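Local coordinates for protein N-acylethanolamine-hydrolyzing acid amidase subunit beta (Caenorhabditis elegans, PDB 6DY3) that probably hydrolyses fatty acid ethanolamides such as N-palmitoylethanolamine to ethanolamine and free fatty acid, as one subunit of an autocatalytically cleaved heterodimer, at residues B[4-18]-B[187-199]. Numbering follows the deposited sequence.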
loop_
_atom_site.group_PDB
_atom_site.type_symbol
_atom_site.label_atom_id
_atom_site.label_comp_id
_atom_site.label_asym_id
_atom_site.label_seq_id
_atom_site.Cartn_x
_atom_site.Cartn_y
_atom_site.Cartn_z
ATOM N N ILE B 4 -6.611 -5.127 -7.917
ATOM C CA ILE B 4 -7.484 -6.120 -8.525
ATOM C C ILE B 4 -7.361 -7.412 -7.735
ATOM O O ILE B 4 -6.262 -7.789 -7.315
ATOM C CB ILE B 4 -7.137 -6.365 -10.009
ATOM C CG1 ILE B 4 -7.118 -5.044 -10.780
ATOM C CG2 ILE B 4 -8.135 -7.348 -10.634
ATOM C CD1 ILE B 4 -6.623 -5.181 -12.217
ATOM N N VAL B 5 -8.496 -8.072 -7.516
ATOM C CA VAL B 5 -8.549 -9.410 -6.945
ATOM C C VAL B 5 -9.463 -10.254 -7.819
ATOM O O VAL B 5 -10.571 -9.824 -8.155
ATOM C CB VAL B 5 -9.044 -9.390 -5.488
ATOM C CG1 VAL B 5 -9.497 -10.789 -5.043
ATOM C CG2 VAL B 5 -7.939 -8.889 -4.588
ATOM N N ALA B 6 -9.005 -11.456 -8.176
ATOM C CA ALA B 6 -9.758 -12.348 -9.050
ATOM C C ALA B 6 -9.589 -13.792 -8.601
ATOM O O ALA B 6 -8.499 -14.201 -8.190
ATOM C CB ALA B 6 -9.311 -12.206 -10.515
ATOM N N GLN B 7 -10.673 -14.563 -8.683
ATOM C CA GLN B 7 -10.640 -15.994 -8.404
ATOM C C GLN B 7 -11.010 -16.752 -9.672
ATOM O O GLN B 7 -12.103 -16.560 -10.217
ATOM C CB GLN B 7 -11.583 -16.356 -7.256
ATOM C CG GLN B 7 -11.467 -17.804 -6.834
ATOM C CD GLN B 7 -12.350 -18.156 -5.658
ATOM O OE1 GLN B 7 -13.192 -17.371 -5.225
ATOM N NE2 GLN B 7 -12.140 -19.341 -5.115
ATOM N N ASN B 8 -10.104 -17.606 -10.141
ATOM C CA ASN B 8 -10.337 -18.317 -11.387
ATOM C C ASN B 8 -11.241 -19.522 -11.140
ATOM O O ASN B 8 -11.702 -19.775 -10.023
ATOM C CB ASN B 8 -9.011 -18.731 -12.025
ATOM C CG ASN B 8 -8.206 -19.673 -11.154
ATOM O OD1 ASN B 8 -8.728 -20.285 -10.224
ATOM N ND2 ASN B 8 -6.924 -19.805 -11.463
ATOM N N SER B 9 -11.495 -20.282 -12.209
ATOM C CA SER B 9 -12.378 -21.439 -12.103
ATOM C C SER B 9 -11.799 -22.491 -11.169
ATOM O O SER B 9 -12.538 -23.143 -10.422
ATOM C CB SER B 9 -12.622 -22.033 -13.490
ATOM O OG SER B 9 -13.198 -21.077 -14.363
ATOM N N ALA B 10 -10.474 -22.651 -11.175
ATOM C CA ALA B 10 -9.816 -23.621 -10.308
ATOM C C ALA B 10 -9.841 -23.221 -8.838
ATOM O O ALA B 10 -9.432 -24.024 -7.994
ATOM C CB ALA B 10 -8.368 -23.822 -10.752
ATOM N N GLY B 11 -10.289 -22.011 -8.508
ATOM C CA GLY B 11 -10.330 -21.571 -7.132
ATOM C C GLY B 11 -9.128 -20.769 -6.676
ATOM O O GLY B 11 -9.093 -20.342 -5.513
ATOM N N GLN B 12 -8.140 -20.561 -7.540
ATOM C CA GLN B 12 -6.971 -19.777 -7.181
ATOM C C GLN B 12 -7.321 -18.296 -7.160
ATOM O O GLN B 12 -8.043 -17.801 -8.030
ATOM C CB GLN B 12 -5.836 -20.042 -8.170
ATOM C CG GLN B 12 -4.501 -19.466 -7.739
ATOM C CD GLN B 12 -3.394 -19.754 -8.727
ATOM O OE1 GLN B 12 -3.484 -19.387 -9.898
ATOM N NE2 GLN B 12 -2.334 -20.404 -8.257
ATOM N N ILE B 13 -6.813 -17.593 -6.151
ATOM C CA ILE B 13 -7.102 -16.178 -5.936
ATOM C C ILE B 13 -5.833 -15.385 -6.221
ATOM O O ILE B 13 -4.785 -15.634 -5.612
ATOM C CB ILE B 13 -7.619 -15.924 -4.512
ATOM C CG1 ILE B 13 -8.895 -16.741 -4.284
ATOM C CG2 ILE B 13 -7.877 -14.435 -4.295
ATOM C CD1 ILE B 13 -9.536 -16.549 -2.938
ATOM N N ILE B 14 -5.932 -14.423 -7.140
ATOM C CA ILE B 14 -4.800 -13.618 -7.583
ATOM C C ILE B 14 -5.042 -12.167 -7.198
ATOM O O ILE B 14 -6.144 -11.639 -7.385
ATOM C CB ILE B 14 -4.570 -13.746 -9.105
ATOM C CG1 ILE B 14 -4.289 -15.203 -9.482
ATOM C CG2 ILE B 14 -3.418 -12.858 -9.555
ATOM C CD1 ILE B 14 -5.521 -15.991 -9.864
ATOM N N HIS B 15 -3.999 -11.519 -6.682
ATOM C CA HIS B 15 -4.068 -10.134 -6.227
ATOM C C HIS B 15 -3.077 -9.318 -7.045
ATOM O O HIS B 15 -1.861 -9.509 -6.925
ATOM C CB HIS B 15 -3.757 -10.035 -4.735
ATOM C CG HIS B 15 -4.012 -8.679 -4.153
ATOM N ND1 HIS B 15 -4.202 -8.473 -2.804
ATOM C CD2 HIS B 15 -4.119 -7.461 -4.735
ATOM C CE1 HIS B 15 -4.409 -7.189 -2.580
ATOM N NE2 HIS B 15 -4.364 -6.553 -3.736
ATOM N N GLY B 16 -3.595 -8.411 -7.869
ATOM C CA GLY B 16 -2.775 -7.534 -8.683
ATOM C C GLY B 16 -2.872 -6.107 -8.177
ATOM O O GLY B 16 -3.928 -5.671 -7.716
ATOM N N ARG B 17 -1.772 -5.370 -8.291
ATOM C CA ARG B 17 -1.721 -4.032 -7.724
ATOM C C ARG B 17 -0.767 -3.158 -8.523
ATOM O O ARG B 17 0.404 -3.505 -8.694
ATOM C CB ARG B 17 -1.283 -4.084 -6.254
ATOM C CG ARG B 17 -1.718 -2.872 -5.444
ATOM C CD ARG B 17 -0.661 -1.794 -5.414
ATOM N NE ARG B 17 -1.257 -0.485 -5.177
ATOM C CZ ARG B 17 -1.517 0.031 -3.984
ATOM N NH1 ARG B 17 -1.224 -0.640 -2.885
ATOM N NH2 ARG B 17 -2.065 1.234 -3.900
ATOM N N ASN B 18 -1.268 -2.019 -8.983
ATOM C CA ASN B 18 -0.445 -0.964 -9.554
ATOM C C ASN B 18 -0.430 0.209 -8.590
ATOM O O ASN B 18 -1.466 0.563 -8.024
ATOM C CB ASN B 18 -0.982 -0.508 -10.910
ATOM C CG ASN B 18 -0.553 -1.407 -12.050
ATOM O OD1 ASN B 18 0.030 -2.470 -11.835
ATOM N ND2 ASN B 18 -0.845 -0.988 -13.274
ATOM N N ARG B 187 -12.766 -15.856 -16.878
ATOM C CA ARG B 187 -12.445 -16.447 -15.586
ATOM C C ARG B 187 -11.582 -17.691 -15.747
ATOM O O ARG B 187 -10.605 -17.874 -15.010
ATOM C CB ARG B 187 -13.729 -16.794 -14.832
ATOM C CG ARG B 187 -13.458 -17.376 -13.454
ATOM C CD ARG B 187 -14.709 -17.838 -12.744
ATOM N NE ARG B 187 -14.369 -18.436 -11.458
ATOM C CZ ARG B 187 -15.241 -19.020 -10.643
ATOM N NH1 ARG B 187 -16.526 -19.096 -10.975
ATOM N NH2 ARG B 187 -14.823 -19.534 -9.493
ATOM N N ARG B 188 -11.923 -18.557 -16.700
ATOM C CA ARG B 188 -11.239 -19.837 -16.824
ATOM C C ARG B 188 -9.786 -19.631 -17.233
ATOM O O ARG B 188 -9.475 -18.810 -18.101
ATOM C CB ARG B 188 -11.956 -20.731 -17.837
ATOM C CG ARG B 188 -11.356 -22.130 -17.948
ATOM C CD ARG B 188 -12.262 -23.102 -18.703
ATOM N NE ARG B 188 -13.527 -23.341 -18.001
ATOM C CZ ARG B 188 -14.730 -22.947 -18.424
ATOM N NH1 ARG B 188 -14.877 -22.290 -19.572
ATOM N NH2 ARG B 188 -15.805 -23.221 -17.694
ATOM N N ASN B 189 -8.893 -20.383 -16.587
ATOM C CA ASN B 189 -7.458 -20.344 -16.855
ATOM C C ASN B 189 -6.840 -18.981 -16.563
ATOM O O ASN B 189 -5.741 -18.683 -17.044
ATOM C CB ASN B 189 -7.149 -20.759 -18.297
ATOM C CG ASN B 189 -7.485 -22.214 -18.572
ATOM O OD1 ASN B 189 -7.593 -23.029 -17.651
ATOM N ND2 ASN B 189 -7.639 -22.551 -19.844
ATOM N N PHE B 190 -7.507 -18.147 -15.772
ATOM C CA PHE B 190 -6.928 -16.874 -15.370
ATOM C C PHE B 190 -5.877 -17.131 -14.298
ATOM O O PHE B 190 -6.182 -17.699 -13.243
ATOM C CB PHE B 190 -7.997 -15.918 -14.850
ATOM C CG PHE B 190 -7.485 -14.533 -14.601
ATOM C CD1 PHE B 190 -7.604 -13.551 -15.570
ATOM C CD2 PHE B 190 -6.871 -14.214 -13.406
ATOM C CE1 PHE B 190 -7.130 -12.282 -15.349
ATOM C CE2 PHE B 190 -6.392 -12.939 -13.178
ATOM C CZ PHE B 190 -6.522 -11.972 -14.151
ATOM N N ASP B 191 -4.640 -16.734 -14.578
ATOM C CA ASP B 191 -3.543 -16.975 -13.654
ATOM C C ASP B 191 -2.753 -15.696 -13.429
ATOM O O ASP B 191 -3.172 -14.614 -13.852
ATOM C CB ASP B 191 -2.632 -18.084 -14.189
ATOM C CG ASP B 191 -2.016 -17.739 -15.534
ATOM O OD1 ASP B 191 -0.922 -18.263 -15.834
ATOM O OD2 ASP B 191 -2.623 -16.950 -16.294
ATOM N N GLU B 192 -1.607 -15.811 -12.761
ATOM C CA GLU B 192 -0.807 -14.630 -12.472
ATOM C C GLU B 192 -0.312 -13.951 -13.747
ATOM O O GLU B 192 -0.171 -12.723 -13.778
ATOM C CB GLU B 192 0.362 -15.007 -11.563
ATOM C CG GLU B 192 1.242 -16.142 -12.071
ATOM C CD GLU B 192 2.492 -15.664 -12.791
ATOM O OE1 GLU B 192 2.784 -14.447 -12.759
ATOM O OE2 GLU B 192 3.195 -16.515 -13.379
ATOM N N LYS B 193 -0.049 -14.722 -14.805
ATOM C CA LYS B 193 0.364 -14.112 -16.065
ATOM C C LYS B 193 -0.781 -13.352 -16.721
ATOM O O LYS B 193 -0.543 -12.355 -17.414
ATOM C CB LYS B 193 0.911 -15.178 -17.014
ATOM C CG LYS B 193 2.245 -15.756 -16.557
ATOM C CD LYS B 193 2.912 -16.562 -17.652
ATOM C CE LYS B 193 4.134 -17.304 -17.126
ATOM N NZ LYS B 193 5.129 -16.379 -16.517
ATOM N N SER B 194 -2.021 -13.800 -16.513
ATOM C CA SER B 194 -3.172 -13.019 -16.953
ATOM C C SER B 194 -3.238 -11.692 -16.209
ATOM O O SER B 194 -3.546 -10.654 -16.803
ATOM C CB SER B 194 -4.457 -13.816 -16.744
ATOM O OG SER B 194 -4.373 -15.084 -17.375
ATOM N N MET B 195 -2.964 -11.713 -14.902
ATOM C CA MET B 195 -2.953 -10.481 -14.122
ATOM C C MET B 195 -1.878 -9.522 -14.627
ATOM O O MET B 195 -2.065 -8.300 -14.612
ATOM C CB MET B 195 -2.741 -10.807 -12.643
ATOM C CG MET B 195 -2.903 -9.621 -11.710
ATOM S SD MET B 195 -4.577 -8.929 -11.764
ATOM C CE MET B 195 -5.501 -10.214 -10.918
ATOM N N VAL B 196 -0.738 -10.054 -15.065
ATOM C CA VAL B 196 0.310 -9.210 -15.632
ATOM C C VAL B 196 -0.181 -8.518 -16.901
ATOM O O VAL B 196 0.151 -7.354 -17.157
ATOM C CB VAL B 196 1.574 -10.048 -15.897
ATOM C CG1 VAL B 196 2.589 -9.257 -16.713
ATOM C CG2 VAL B 196 2.177 -10.501 -14.588
ATOM N N GLU B 197 -0.930 -9.238 -17.743
ATOM C CA GLU B 197 -1.476 -8.621 -18.949
ATOM C C GLU B 197 -2.449 -7.501 -18.602
ATOM O O GLU B 197 -2.441 -6.446 -19.244
ATOM C CB GLU B 197 -2.165 -9.672 -19.820
ATOM C CG GLU B 197 -2.777 -9.105 -21.098
ATOM C CD GLU B 197 -3.333 -10.185 -22.020
ATOM O OE1 GLU B 197 -3.131 -11.383 -21.724
ATOM O OE2 GLU B 197 -3.974 -9.838 -23.038
ATOM N N VAL B 198 -3.299 -7.716 -17.593
ATOM C CA VAL B 198 -4.252 -6.688 -17.178
ATOM C C VAL B 198 -3.512 -5.466 -16.645
ATOM O O VAL B 198 -3.732 -4.336 -17.097
ATOM C CB VAL B 198 -5.224 -7.249 -16.122
ATOM C CG1 VAL B 198 -6.151 -6.156 -15.596
ATOM C CG2 VAL B 198 -6.036 -8.401 -16.694
ATOM N N LEU B 199 -2.622 -5.676 -15.672
ATOM C CA LEU B 199 -1.935 -4.555 -15.034
ATOM C C LEU B 199 -1.058 -3.767 -16.004
ATOM O O LEU B 199 -0.752 -2.600 -15.731
ATOM C CB LEU B 199 -1.093 -5.063 -13.860
ATOM C CG LEU B 199 -1.879 -5.649 -12.684
ATOM C CD1 LEU B 199 -0.939 -6.239 -11.645
ATOM C CD2 LEU B 199 -2.791 -4.607 -12.047
HETATM O O HOH W 1 -9.312 -21.727 -13.921
HETATM O O HOH W 2 -1.273 -18.171 -10.968
#
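Asn8 O is gripped from opposite faces of its carbonyl plane: Arg187 NH2 donates to Asn8 O over 3.2 Å, while Gly11 N closes the type I turn of the hairpin from the other face. The arm of Arg187 is extended from CG to NE, which lays the guanidinium against the end of strand 4-7 and the start of the turn, where NE adds a weak bond to Gln7 O. With an alanine in place of Arg187, Asn8 O is likely to lose the bond from NH2 and Gln7 O the weak one from NE, leaving the turn less firmly tied to segment 187-199. On the same turn, Asn8 ND2 gives a fairly straight bond (154°) to Phe190 O, 2.9 Å away, with Phe190 O lying in the amide plane of Asn8. The hairpin of strands 4-7 and 13-18 belongs to an antiparallel sheet of the Ntn-hydrolase fold, and helix 192-199 packs on one side of it. Met195 supplies the centre: its doubly bent chain brings CE to 3.6 Å from Ile14 CG2 and passes CG and SD over Gly16 CA. Beyond it, Ile4 CD1 meets Val198 CG1 at 3.5 Å. At the far end Asn18 ND2 donates to a lone pair of Leu199 O (2.9 Å), also bonding Val204 O, while Asn18 OD1 hydrogen-bonds Ser212 OG.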